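Local atomic coordinates of lactate racemase (PDB entry 2YJG), a protein that interconverts the D and L isomers of lactate as a homodimeric, nickel-dependent racemase, here captured as the apoprotein. Residues A317-G322 against V372-D377; E5-K10 against I281-G286; R330-S335 against D386-P391; G311-A316 against I368-I373. One frame throughout, in Å; residues are numbered along the deposited sequence.

In the fold
Interactions 1, 3 and 4 share the parallel sheet of the C-terminal domain, and interaction 2 lays the N-terminal hairpin against it. Interaction 4 joins the adjacent strands 311-316 and 371-375; interaction 1 continues from their ends, with centres 13 Å apart. Strand 279-283 of interaction 2 borders strand 311-316, Thr282 N lying 2.7 Å from Ile314 O. Strand 390-392, reached through interaction 3, borders strand 371-375 on its other side, Met374 N lying 2.8 Å from Thr390 O. Interactions 1 and 4 come equally near the probable substrate site: the side chain of Cys319 is about 7 Å from that of Gln295, and that of Ile315 about 7 Å from that of Lys298.

Interaction 1: residues A317-G322 against V372-D377; sequences AECADG and VIMVTD
Ala317 and Val375 carry the last strand-like bond between the two segments: Ala317 N donates to Val375 O at 3.0 Å, almost straight at 172°. The chains stay close for one more step, with 4.5 Å between Glu318 CA and Thr376 CA, and a weak bond from Asp377 N reaches Glu318 O. Beyond it residues 317-322 bend away in a type I turn from Cys319 to Gly322. Thr376 works in the angle between the chains. Its OG1 stands anti to the backbone N (chi1 -165°), which carries the hydroxyl across to two successive carbonyls, 2.8 Å from Ala317 O and 3.0 Å from Glu318 O; its single proton can serve either. Asn380 also bonds to this hydroxyl. Beside it, toward helix 293-305, Met374 bends at chi3 (77°) and brings CE to 4.0 Å from Cys319 SG and 4.2 Å from Ala317 CB, an apolar patch that the helix closes. On the outer side one water donates to both Glu318 OE2 and Asp377 OD2. It probably eases the closeness of these two carboxylates, 4.8 Å apart from OE2 to OD2, while Asp377 OD1 bonds to Lys379 N. Such a parting of loops at the carboxyl ends of adjacent parallel strands is where alpha/beta domains commonly place their sites, and Gln295, a probable substrate ligand, is close by.

Interaction 2: residues E5-K10 against I281-G286; sequences EIPYGK and ITSNGG
The pyrrolidine ring of Pro7 sits over one face of the flat Gly285-Gly286 peptide, with Pro7 CB 3.6 Å from Gly286 N. Its CG and CD edge past the hydroxyl of Ser283, Pro7 CG being 3.8 Å from Ser283 OG. Gly286 lies tight under the chain: a beta carbon there would lie close against Pro7 CB and Gly9 O. No direct hydrogen bond joins the segments, whose strands run 39° apart; a water links them instead, accepting from Gly286 N at 2.8 Å and lying within donating distance of Pro7 O at 3.1 Å. Ser283 touches both Ile6 and Pro7. Its CB meets Pro7 O at 3.4 Å and Ile6 CG2 at 3.6 Å, and with chi1 at 84° the OG turns back over its own chain to accept from Gly285 N at 3.1 Å, closing an ST turn. The same hydroxyl bonds to Pro416 O. An alanine here would keep the CB packing but is likely to leave Gly285 N and Pro416 O without their mate and let the glycine turn shift under Pro7. Further back, Ile6 CD1 meets Ile281 CG2 at 4.4 Å, while Ile6 also leans on Ala316 of the next strand. Thus the first strand of the N-terminal beta hairpin 3-8/11-16 packs across the carboxyl end of strand 279-283 in the parallel sheet, at the loop leading to helix 293-305, which bears the probable substrate ligands Gln295 and Lys298.

Interaction 3: residues R330-S335 against D386-P391; sequences RWFKES and DMFMTP
Met387 and Phe332 meet because the methionine chain, extended to SD, bends at chi3 (81°) and swings CE against the phenylalanine ring, 3.5 Å from Phe332 CD1; the two side chains cross at about a right angle. Lys333 bends nearer its backbone, at chi2 (95°), which lays its tail alongside Asp386. There Lys333 NZ forms a salt bridge with Asp386 OD2 at 3.2 Å, coming from above the carboxylate plane, while Lys333 CD rests 3.5 Å from the same oxygen. Tyr329 OH also bonds to OD2, so this oxygen has two partners from helix 326-333. An asparagine in place of Asp386 would probably leave the Lys333 ammonium without its counter-charge and weaken the tie between the two helix ends. Phe388 completes the contact: its CD2 lies at the edge of the Phe332 ring, 3.7 Å from Phe332 CD2, and its CZ points at the helix end, 3.4 Å from Ser335 O. Asp386 O stands over the centre of the Phe388 ring. Phe388 takes this place with a positive phi as the C-prime residue of a Schellman motif, in which Met389 N and Phe388 N bond back to Val384 O and Lys385 O. The motif ends helix 381-386 and turns the chain into edge strand 390-392, so the contact packs two helix ends together in the beta-alpha-beta windings of the domain.

Interaction 4: residues G311-A316 against I368-I373; sequences GVIIIA and INHKVI
Gly311 O takes the first bond between the strands, from Lys371 N at 3.0 Å, in the carbonyl plane. Ile313 then uses both its backbone groups on the same neighbouring strand: its N donates to Lys371 O and its O accepts from Ile373 N, each at 2.8 Å, and Ile315 N follows with Ile373 O at 3.0 Å. Val312 and Ile314 turn their amides and carbonyls the other way, to Val280 and Thr282 of strand 279-283, the neighbour on the other side, and to Asp278 just before it, while Val372 bonds outward to Thr390. CA-H groups add contacts to the same carbonyls, as Val372 CA does to Ile313 O at 3.2 Å. This is the regular pattern of adjacent parallel strands in the six-stranded sheet of the C-terminal domain, joined here by a helical crossover through residues 326-369, with 24° between the strand directions. On the face carrying Val312, Ile314 and Ile373, helix 395-405 covers a tight spot where Val312 CG1 presses on Ile373 CD1 at 3.4 Å. The opposite face holds Ile313, Ile315 and Val372, and Ile315 CG2 lies 4.2 Å from Val372 CG1. At His370, next to Lys371, chi1 of -53° brings the ring's CG to 4.0 Å from Ile313 CD1. The ring's ND1, buried with it, is satisfied by Ile366 O of the helix just before.

Interaction 1: residues A317-G322 against V372-D377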
loop_
_atom_site.group_PDB
_atom_site.type_symbol
_atom_site.label_atom_id
_atom_site.label_comp_id
_atom_site.label_asym_id
_atom_site.label_seq_id
_atom_site.Cartn_x
_atom_site.Cartn_y
_atom_site.Cartn_z
ATOM N N ALA A 317 6.926 16.360 -31.331
ATOM C CA ALA A 317 6.200 15.594 -30.297
ATOM C C ALA A 317 6.214 14.109 -30.737
ATOM O O ALA A 317 5.636 13.739 -31.751
ATOM C CB ALA A 317 4.739 16.119 -30.124
ATOM N N GLU A 318 6.955 13.277 -30.019
ATOM C CA GLU A 318 7.149 11.868 -30.438
ATOM C C GLU A 318 5.824 11.151 -30.508
ATOM O O GLU A 318 5.563 10.392 -31.445
ATOM C CB GLU A 318 8.058 11.183 -29.435
ATOM C CG GLU A 318 8.267 9.728 -29.709
ATOM C CD GLU A 318 9.131 9.033 -28.712
ATOM O OE1 GLU A 318 8.808 9.043 -27.495
ATOM O OE2 GLU A 318 10.140 8.428 -29.166
ATOM N N CYS A 319 4.947 11.426 -29.535
ATOM C CA CYS A 319 3.615 10.810 -29.516
ATOM C C CYS A 319 3.678 9.294 -29.593
ATOM O O CYS A 319 2.980 8.669 -30.376
ATOM C CB CYS A 319 2.691 11.370 -30.614
ATOM S SG CYS A 319 2.435 13.189 -30.456
ATOM N N ALA A 320 4.536 8.730 -28.776
ATOM C CA ALA A 320 4.778 7.285 -28.762
ATOM C C ALA A 320 3.493 6.493 -28.548
ATOM O O ALA A 320 3.406 5.366 -29.028
ATOM C CB ALA A 320 5.783 6.930 -27.618
ATOM N N ASP A 321 2.547 7.060 -27.793
ATOM C CA ASP A 321 1.275 6.410 -27.499
ATOM C C ASP A 321 0.153 6.719 -28.480
ATOM O O ASP A 321 -0.977 6.254 -28.264
ATOM C CB ASP A 321 0.841 6.726 -26.075
ATOM C CG ASP A 321 1.822 6.192 -25.033
ATOM O OD1 ASP A 321 2.531 5.206 -25.312
ATOM O OD2 ASP A 321 1.864 6.721 -23.926
ATOM N N GLY A 322 0.452 7.406 -29.585
ATOM C CA GLY A 322 -0.505 7.582 -30.649
ATOM C C GLY A 322 -1.329 8.840 -30.419
ATOM O O GLY A 322 -0.777 9.828 -29.906
ATOM N N VAL A 372 -0.418 23.267 -39.129
ATOM C CA VAL A 372 0.436 22.622 -38.162
ATOM C C VAL A 372 1.136 21.472 -38.851
ATOM O O VAL A 372 0.512 20.692 -39.656
ATOM C CB VAL A 372 -0.345 22.164 -36.937
ATOM C CG1 VAL A 372 0.554 21.365 -35.957
ATOM C CG2 VAL A 372 -0.980 23.383 -36.242
ATOM N N ILE A 373 2.437 21.427 -38.619
ATOM C CA ILE A 373 3.285 20.338 -39.094
ATOM C C ILE A 373 3.785 19.597 -37.890
ATOM O O ILE A 373 4.353 20.202 -36.971
ATOM C CB ILE A 373 4.516 20.827 -39.949
ATOM C CG1 ILE A 373 4.033 21.465 -41.232
ATOM C CG2 ILE A 373 5.484 19.642 -40.265
ATOM C CD1 ILE A 373 4.972 22.407 -41.847
ATOM N N MET A 374 3.568 18.288 -37.847
ATOM C CA MET A 374 4.065 17.536 -36.710
ATOM C C MET A 374 5.280 16.646 -37.109
ATOM O O MET A 374 5.206 15.825 -38.010
ATOM C CB MET A 374 2.976 16.678 -36.058
ATOM C CG MET A 374 1.795 17.413 -35.460
ATOM S SD MET A 374 0.744 16.325 -34.475
ATOM C CE MET A 374 1.676 16.196 -33.026
ATOM N N VAL A 375 6.385 16.839 -36.417
ATOM C CA VAL A 375 7.517 15.908 -36.400
ATOM C C VAL A 375 7.238 14.920 -35.297
ATOM O O VAL A 375 7.233 15.254 -34.118
ATOM C CB VAL A 375 8.901 16.674 -36.167
ATOM C CG1 VAL A 375 10.112 15.723 -35.974
ATOM C CG2 VAL A 375 9.161 17.700 -37.330
ATOM N N THR A 376 7.056 13.654 -35.703
ATOM C CA THR A 376 6.510 12.643 -34.862
ATOM C C THR A 376 6.906 11.271 -35.399
ATOM O O THR A 376 7.325 11.173 -36.511
ATOM C CB THR A 376 4.980 12.805 -34.801
ATOM O OG1 THR A 376 4.504 12.044 -33.723
ATOM C CG2 THR A 376 4.294 12.381 -36.087
ATOM N N ASP A 377 6.788 10.263 -34.551
ATOM C CA ASP A 377 7.025 8.858 -34.869
ATOM C C ASP A 377 6.227 8.482 -36.073
ATOM O O ASP A 377 5.071 8.888 -36.166
ATOM C CB ASP A 377 6.590 8.030 -33.656
ATOM C CG ASP A 377 7.046 6.604 -33.705
ATOM O OD1 ASP A 377 6.525 5.819 -34.571
ATOM O OD2 ASP A 377 7.884 6.262 -32.820
HETATM O O HOH W 1 10.317 7.535 -31.548
#

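Interaction 2: residues E5-K10 against I281-G286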
loop_
_atom_site.group_PDB
_atom_site.type_symbol
_atom_site.label_atom_id
_atom_site.label_comp_id
_atom_site.label_asym_id
_atom_site.label_seq_id
_atom_site.Cartn_x
_atom_site.Cartn_y
_atom_site.Cartn_z
ATOM N N GLU A 5 18.480 22.751 -29.365
ATOM C CA GLU A 5 18.107 21.458 -28.842
ATOM C C GLU A 5 16.615 21.517 -28.476
ATOM O O GLU A 5 16.195 22.385 -27.709
ATOM C CB GLU A 5 18.905 21.059 -27.626
ATOM C CG GLU A 5 20.359 20.656 -27.883
ATOM C CD GLU A 5 20.958 19.842 -26.718
ATOM O OE1 GLU A 5 20.351 19.796 -25.617
ATOM O OE2 GLU A 5 22.033 19.230 -26.921
ATOM N N ILE A 6 15.859 20.606 -29.078
ATOM C CA ILE A 6 14.371 20.504 -28.970
ATOM C C ILE A 6 14.016 19.145 -28.339
ATOM O O ILE A 6 14.355 18.100 -28.900
ATOM C CB ILE A 6 13.788 20.600 -30.381
ATOM C CG1 ILE A 6 14.211 21.954 -31.006
ATOM C CG2 ILE A 6 12.287 20.425 -30.459
ATOM C CD1 ILE A 6 13.579 23.146 -30.417
ATOM N N PRO A 7 13.416 19.152 -27.164
ATOM C CA PRO A 7 12.992 18.006 -26.383
ATOM C C PRO A 7 12.060 17.169 -27.221
ATOM O O PRO A 7 11.233 17.710 -27.938
ATOM C CB PRO A 7 12.238 18.634 -25.242
ATOM C CG PRO A 7 12.671 20.017 -25.214
ATOM C CD PRO A 7 13.226 20.410 -26.441
ATOM N N TYR A 8 12.233 15.861 -27.172
ATOM C CA TYR A 8 11.533 14.939 -28.088
ATOM C C TYR A 8 11.720 13.544 -27.545
ATOM O O TYR A 8 12.854 13.021 -27.512
ATOM C CB TYR A 8 12.115 15.024 -29.510
ATOM C CG TYR A 8 11.402 14.146 -30.526
ATOM C CD1 TYR A 8 11.764 12.814 -30.731
ATOM C CD2 TYR A 8 10.322 14.633 -31.246
ATOM C CE1 TYR A 8 11.035 11.992 -31.620
ATOM C CE2 TYR A 8 9.619 13.823 -32.164
ATOM C CZ TYR A 8 10.010 12.524 -32.380
ATOM O OH TYR A 8 9.313 11.730 -33.297
ATOM N N GLY A 9 10.625 12.954 -27.083
ATOM C CA GLY A 9 10.652 11.643 -26.568
ATOM C C GLY A 9 11.655 11.590 -25.445
ATOM O O GLY A 9 11.628 12.451 -24.571
ATOM N N LYS A 10 12.484 10.553 -25.452
ATOM C CA LYS A 10 13.480 10.382 -24.440
ATOM C C LYS A 10 14.842 10.977 -24.795
ATOM O O LYS A 10 15.828 10.751 -24.090
ATOM C CB LYS A 10 13.588 8.897 -24.063
ATOM C CG LYS A 10 12.415 8.420 -23.240
ATOM C CD LYS A 10 12.736 7.168 -22.444
ATOM C CE LYS A 10 11.477 6.653 -21.635
ATOM N NZ LYS A 10 11.481 5.144 -21.414
ATOM N N ILE A 281 8.713 27.123 -34.494
ATOM C CA ILE A 281 9.166 25.768 -34.159
ATOM C C ILE A 281 9.083 25.574 -32.683
ATOM O O ILE A 281 9.609 26.383 -31.902
ATOM C CB ILE A 281 10.630 25.485 -34.578
ATOM C CG1 ILE A 281 10.719 25.552 -36.095
ATOM C CG2 ILE A 281 11.088 24.166 -33.956
ATOM C CD1 ILE A 281 12.171 25.382 -36.669
ATOM N N THR A 282 8.357 24.547 -32.264
ATOM C CA THR A 282 8.265 24.257 -30.829
ATOM C C THR A 282 8.186 22.726 -30.565
ATOM O O THR A 282 8.405 21.918 -31.491
ATOM C CB THR A 282 7.089 25.018 -30.211
ATOM O OG1 THR A 282 7.194 25.019 -28.790
ATOM C CG2 THR A 282 5.717 24.426 -30.705
ATOM N N SER A 283 8.016 22.366 -29.301
ATOM C CA SER A 283 7.955 20.952 -28.896
ATOM C C SER A 283 6.943 20.788 -27.794
ATOM O O SER A 283 6.390 21.763 -27.290
ATOM C CB SER A 283 9.305 20.457 -28.394
ATOM O OG SER A 283 9.465 20.771 -27.057
ATOM N N ASN A 284 6.643 19.557 -27.429
ATOM C CA ASN A 284 5.789 19.363 -26.270
ATOM C C ASN A 284 6.548 18.892 -25.061
ATOM O O ASN A 284 5.997 18.095 -24.337
ATOM C CB ASN A 284 4.663 18.373 -26.502
ATOM C CG ASN A 284 3.333 18.885 -25.962
ATOM O OD1 ASN A 284 2.960 19.985 -26.293
ATOM N ND2 ASN A 284 2.664 18.119 -25.063
ATOM N N GLY A 285 7.789 19.356 -24.874
ATOM C CA GLY A 285 8.515 19.131 -23.630
ATOM C C GLY A 285 9.162 17.767 -23.421
ATOM O O GLY A 285 9.631 17.478 -22.328
ATOM N N GLY A 286 9.198 16.915 -24.438
ATOM C CA GLY A 286 9.793 15.590 -24.310
ATOM C C GLY A 286 8.901 14.598 -23.565
ATOM O O GLY A 286 7.806 14.935 -23.133
HETATM O O HOH W 2 8.390 16.957 -27.127
#

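Interaction 3: residues R330-S335 against D386-P391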
loop_
_atom_site.group_PDB
_atom_site.type_symbol
_atom_site.label_atom_id
_atom_site.label_comp_id
_atom_site.label_asym_id
_atom_site.label_seq_id
_atom_site.Cartn_x
_atom_site.Cartn_y
_atom_site.Cartn_z
ATOM N N ARG A 330 -11.569 11.093 -33.576
ATOM C CA ARG A 330 -12.818 10.899 -34.345
ATOM C C ARG A 330 -13.496 12.229 -34.696
ATOM O O ARG A 330 -14.070 12.349 -35.727
ATOM C CB ARG A 330 -13.751 10.011 -33.515
ATOM C CG ARG A 330 -15.038 9.416 -34.138
ATOM C CD ARG A 330 -15.838 8.479 -33.078
ATOM N NE ARG A 330 -15.802 8.948 -31.656
ATOM C CZ ARG A 330 -16.095 8.210 -30.568
ATOM N NH1 ARG A 330 -16.492 6.929 -30.680
ATOM N NH2 ARG A 330 -15.985 8.756 -29.337
ATOM N N TRP A 331 -13.355 13.249 -33.875
ATOM C CA TRP A 331 -13.874 14.559 -34.236
ATOM C C TRP A 331 -13.335 14.985 -35.576
ATOM O O TRP A 331 -14.099 15.426 -36.368
ATOM C CB TRP A 331 -13.551 15.630 -33.177
ATOM C CG TRP A 331 -14.460 15.618 -32.003
ATOM C CD1 TRP A 331 -14.125 15.371 -30.712
ATOM C CD2 TRP A 331 -15.851 15.979 -31.992
ATOM N NE1 TRP A 331 -15.236 15.498 -29.914
ATOM C CE2 TRP A 331 -16.293 15.916 -30.677
ATOM C CE3 TRP A 331 -16.759 16.350 -32.997
ATOM C CZ2 TRP A 331 -17.645 16.116 -30.332
ATOM C CZ3 TRP A 331 -18.106 16.580 -32.641
ATOM C CH2 TRP A 331 -18.497 16.535 -31.341
ATOM N N PHE A 332 -12.030 14.771 -35.821
ATOM C CA PHE A 332 -11.378 15.162 -37.054
ATOM C C PHE A 332 -11.606 14.126 -38.150
ATOM O O PHE A 332 -11.910 14.466 -39.303
ATOM C CB PHE A 332 -9.903 15.359 -36.810
ATOM C CG PHE A 332 -9.644 16.511 -35.891
ATOM C CD1 PHE A 332 -9.682 16.322 -34.513
ATOM C CD2 PHE A 332 -9.497 17.758 -36.379
ATOM C CE1 PHE A 332 -9.514 17.353 -33.649
ATOM C CE2 PHE A 332 -9.341 18.856 -35.497
ATOM C CZ PHE A 332 -9.363 18.654 -34.164
ATOM N N LYS A 333 -11.525 12.871 -37.750
ATOM C CA LYS A 333 -11.620 11.784 -38.744
ATOM C C LYS A 333 -12.981 11.822 -39.426
ATOM O O LYS A 333 -13.060 11.576 -40.651
ATOM C CB LYS A 333 -11.399 10.449 -38.078
ATOM C CG LYS A 333 -11.562 9.276 -39.014
ATOM C CD LYS A 333 -10.287 8.801 -39.615
ATOM C CE LYS A 333 -10.548 7.394 -40.260
ATOM N NZ LYS A 333 -9.286 6.694 -40.582
ATOM N N GLU A 334 -14.009 12.175 -38.652
ATOM C CA GLU A 334 -15.416 12.243 -39.102
ATOM C C GLU A 334 -15.904 13.633 -39.640
ATOM O O GLU A 334 -17.079 13.787 -39.948
ATOM C CB GLU A 334 -16.329 11.852 -37.942
ATOM C CG GLU A 334 -16.037 10.458 -37.311
ATOM C CD GLU A 334 -16.501 9.325 -38.202
ATOM O OE1 GLU A 334 -17.588 9.487 -38.819
ATOM O OE2 GLU A 334 -15.807 8.282 -38.301
ATOM N N SER A 335 -15.023 14.624 -39.788
ATOM C CA SER A 335 -15.465 15.943 -40.209
ATOM C C SER A 335 -14.780 16.386 -41.484
ATOM O O SER A 335 -13.794 15.777 -41.923
ATOM C CB SER A 335 -15.239 17.008 -39.082
ATOM O OG SER A 335 -15.959 16.657 -37.919
ATOM N N ASP A 386 -5.026 12.580 -40.960
ATOM C CA ASP A 386 -6.441 12.452 -40.685
ATOM C C ASP A 386 -6.935 13.633 -39.838
ATOM O O ASP A 386 -8.108 13.950 -39.843
ATOM C CB ASP A 386 -6.723 11.154 -39.920
ATOM C CG ASP A 386 -6.706 9.901 -40.805
ATOM O OD1 ASP A 386 -6.552 10.006 -42.010
ATOM O OD2 ASP A 386 -6.860 8.816 -40.232
ATOM N N MET A 387 -6.032 14.279 -39.101
ATOM C CA MET A 387 -6.352 15.422 -38.254
ATOM C C MET A 387 -5.986 16.769 -38.895
ATOM O O MET A 387 -5.769 17.763 -38.221
ATOM C CB MET A 387 -5.727 15.244 -36.861
ATOM C CG MET A 387 -6.260 14.002 -36.173
ATOM S SD MET A 387 -5.620 13.677 -34.523
ATOM C CE MET A 387 -6.645 14.796 -33.587
ATOM N N PHE A 388 -6.029 16.797 -40.218
ATOM C CA PHE A 388 -5.788 17.980 -41.004
ATOM C C PHE A 388 -4.463 18.657 -40.674
ATOM O O PHE A 388 -4.369 19.868 -40.743
ATOM C CB PHE A 388 -6.934 18.958 -40.844
ATOM C CG PHE A 388 -8.298 18.319 -41.045
ATOM C CD1 PHE A 388 -8.641 17.782 -42.252
ATOM C CD2 PHE A 388 -9.199 18.254 -40.013
ATOM C CE1 PHE A 388 -9.872 17.208 -42.444
ATOM C CE2 PHE A 388 -10.422 17.689 -40.194
ATOM C CZ PHE A 388 -10.752 17.149 -41.417
ATOM N N MET A 389 -3.457 17.866 -40.295
ATOM C CA MET A 389 -2.120 18.354 -40.104
ATOM C C MET A 389 -1.189 17.658 -41.130
ATOM O O MET A 389 -1.667 16.855 -41.965
ATOM C CB MET A 389 -1.704 18.123 -38.680
ATOM C CG MET A 389 -2.518 18.954 -37.766
ATOM S SD MET A 389 -2.003 18.771 -36.111
ATOM C CE MET A 389 -2.694 17.148 -35.668
ATOM N N THR A 390 0.097 18.016 -41.128
ATOM C CA THR A 390 1.051 17.438 -42.066
ATOM C C THR A 390 2.182 16.854 -41.260
ATOM O O THR A 390 2.841 17.572 -40.434
ATOM C CB THR A 390 1.625 18.479 -43.024
ATOM O OG1 THR A 390 0.581 19.137 -43.703
ATOM C CG2 THR A 390 2.587 17.844 -44.018
ATOM N N PRO A 391 2.417 15.554 -41.449
ATOM C CA PRO A 391 3.530 14.914 -40.771
ATOM C C PRO A 391 4.868 15.262 -41.450
ATOM O O PRO A 391 4.900 15.539 -42.656
ATOM C CB PRO A 391 3.225 13.438 -40.942
ATOM C CG PRO A 391 2.439 13.367 -42.224
ATOM C CD PRO A 391 1.768 14.664 -42.426
#

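Interaction 4: residues G311-A316 against I368-I373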
loop_
_atom_site.group_PDB
_atom_site.type_symbol
_atom_site.label_atom_id
_atom_site.label_comp_id
_atom_site.label_asym_id
_atom_site.label_seq_id
_atom_site.Cartn_x
_atom_site.Cartn_y
_atom_site.Cartn_z
ATOM N N GLY A 311 0.046 31.451 -40.572
ATOM C CA GLY A 311 1.393 30.979 -40.498
ATOM C C GLY A 311 1.414 29.493 -40.219
ATOM O O GLY A 311 0.355 28.866 -40.121
ATOM N N VAL A 312 2.625 28.958 -40.071
ATOM C CA VAL A 312 2.870 27.539 -39.883
ATOM C C VAL A 312 3.510 27.299 -38.531
ATOM O O VAL A 312 4.469 27.970 -38.155
ATOM C CB VAL A 312 3.746 27.007 -41.017
ATOM C CG1 VAL A 312 3.954 25.476 -40.898
ATOM C CG2 VAL A 312 3.098 27.356 -42.379
ATOM N N ILE A 313 2.910 26.398 -37.756
ATOM C CA ILE A 313 3.469 25.970 -36.509
ATOM C C ILE A 313 4.055 24.567 -36.729
ATOM O O ILE A 313 3.313 23.626 -37.160
ATOM C CB ILE A 313 2.376 25.917 -35.418
ATOM C CG1 ILE A 313 1.834 27.325 -35.118
ATOM C CG2 ILE A 313 2.872 25.218 -34.129
ATOM C CD1 ILE A 313 0.296 27.268 -34.530
ATOM N N ILE A 314 5.354 24.424 -36.472
ATOM C CA ILE A 314 6.068 23.103 -36.424
ATOM C C ILE A 314 6.232 22.691 -34.979
ATOM O O ILE A 314 6.756 23.439 -34.140
ATOM C CB ILE A 314 7.470 23.127 -37.070
ATOM C CG1 ILE A 314 7.397 23.601 -38.508
ATOM C CG2 ILE A 314 8.121 21.757 -36.957
ATOM C CD1 ILE A 314 8.740 24.116 -39.134
ATOM N N ILE A 315 5.747 21.503 -34.664
ATOM C CA ILE A 315 5.822 20.984 -33.322
ATOM C C ILE A 315 6.492 19.592 -33.333
ATOM O O ILE A 315 6.056 18.695 -34.049
ATOM C CB ILE A 315 4.429 20.914 -32.594
ATOM C CG1 ILE A 315 4.708 20.509 -31.166
ATOM C CG2 ILE A 315 3.470 19.957 -33.235
ATOM C CD1 ILE A 315 3.724 20.807 -30.099
ATOM N N ALA A 316 7.524 19.428 -32.504
ATOM C CA ALA A 316 8.147 18.154 -32.350
ATOM C C ALA A 316 7.564 17.519 -31.127
ATOM O O ALA A 316 7.673 18.066 -30.056
ATOM C CB ALA A 316 9.671 18.275 -32.232
ATOM N N ILE A 368 -7.835 26.354 -37.780
ATOM C CA ILE A 368 -8.657 27.232 -38.607
ATOM C C ILE A 368 -7.849 28.414 -39.083
ATOM O O ILE A 368 -8.091 28.847 -40.189
ATOM C CB ILE A 368 -9.917 27.755 -37.872
ATOM C CG1 ILE A 368 -10.908 26.596 -37.661
ATOM C CG2 ILE A 368 -10.624 28.884 -38.701
ATOM C CD1 ILE A 368 -11.926 26.941 -36.622
ATOM N N ASN A 369 -6.868 28.871 -38.281
ATOM C CA ASN A 369 -6.036 30.055 -38.568
ATOM C C ASN A 369 -4.561 29.742 -38.953
ATOM O O ASN A 369 -3.811 30.685 -39.287
ATOM C CB ASN A 369 -5.950 30.950 -37.330
ATOM C CG ASN A 369 -7.162 31.766 -37.079
ATOM O OD1 ASN A 369 -8.128 31.770 -37.842
ATOM N ND2 ASN A 369 -7.145 32.463 -35.921
ATOM N N HIS A 370 -4.147 28.484 -38.815
ATOM C CA HIS A 370 -2.725 28.116 -38.956
ATOM C C HIS A 370 -2.590 26.731 -39.510
ATOM O O HIS A 370 -3.430 25.869 -39.235
ATOM C CB HIS A 370 -2.011 28.129 -37.595
ATOM C CG HIS A 370 -2.175 29.401 -36.850
ATOM N ND1 HIS A 370 -3.163 29.590 -35.908
ATOM C CD2 HIS A 370 -1.479 30.561 -36.914
ATOM C CE1 HIS A 370 -3.078 30.829 -35.439
ATOM N NE2 HIS A 370 -2.036 31.422 -36.001
ATOM N N LYS A 371 -1.487 26.475 -40.200
ATOM C CA LYS A 371 -1.130 25.096 -40.545
ATOM C C LYS A 371 -0.250 24.540 -39.468
ATOM O O LYS A 371 0.590 25.278 -38.962
ATOM C CB LYS A 371 -0.321 25.092 -41.854
ATOM C CG LYS A 371 -1.028 25.756 -42.991
ATOM C CD LYS A 371 -2.014 24.887 -43.661
ATOM C CE LYS A 371 -2.903 25.745 -44.634
ATOM N NZ LYS A 371 -3.279 24.999 -45.888
ATOM N N VAL A 372 -0.418 23.267 -39.129
ATOM C CA VAL A 372 0.436 22.622 -38.162
ATOM C C VAL A 372 1.136 21.472 -38.851
ATOM O O VAL A 372 0.512 20.692 -39.656
ATOM C CB VAL A 372 -0.345 22.164 -36.937
ATOM C CG1 VAL A 372 0.554 21.365 -35.957
ATOM C CG2 VAL A 372 -0.980 23.383 -36.242
ATOM N N ILE A 373 2.437 21.427 -38.619
ATOM C CA ILE A 373 3.285 20.338 -39.094
ATOM C C ILE A 373 3.785 19.597 -37.890
ATOM O O ILE A 373 4.353 20.202 -36.971
ATOM C CB ILE A 373 4.516 20.827 -39.949
ATOM C CG1 ILE A 373 4.033 21.465 -41.232
ATOM C CG2 ILE A 373 5.484 19.642 -40.265
ATOM C CD1 ILE A 373 4.972 22.407 -41.847
#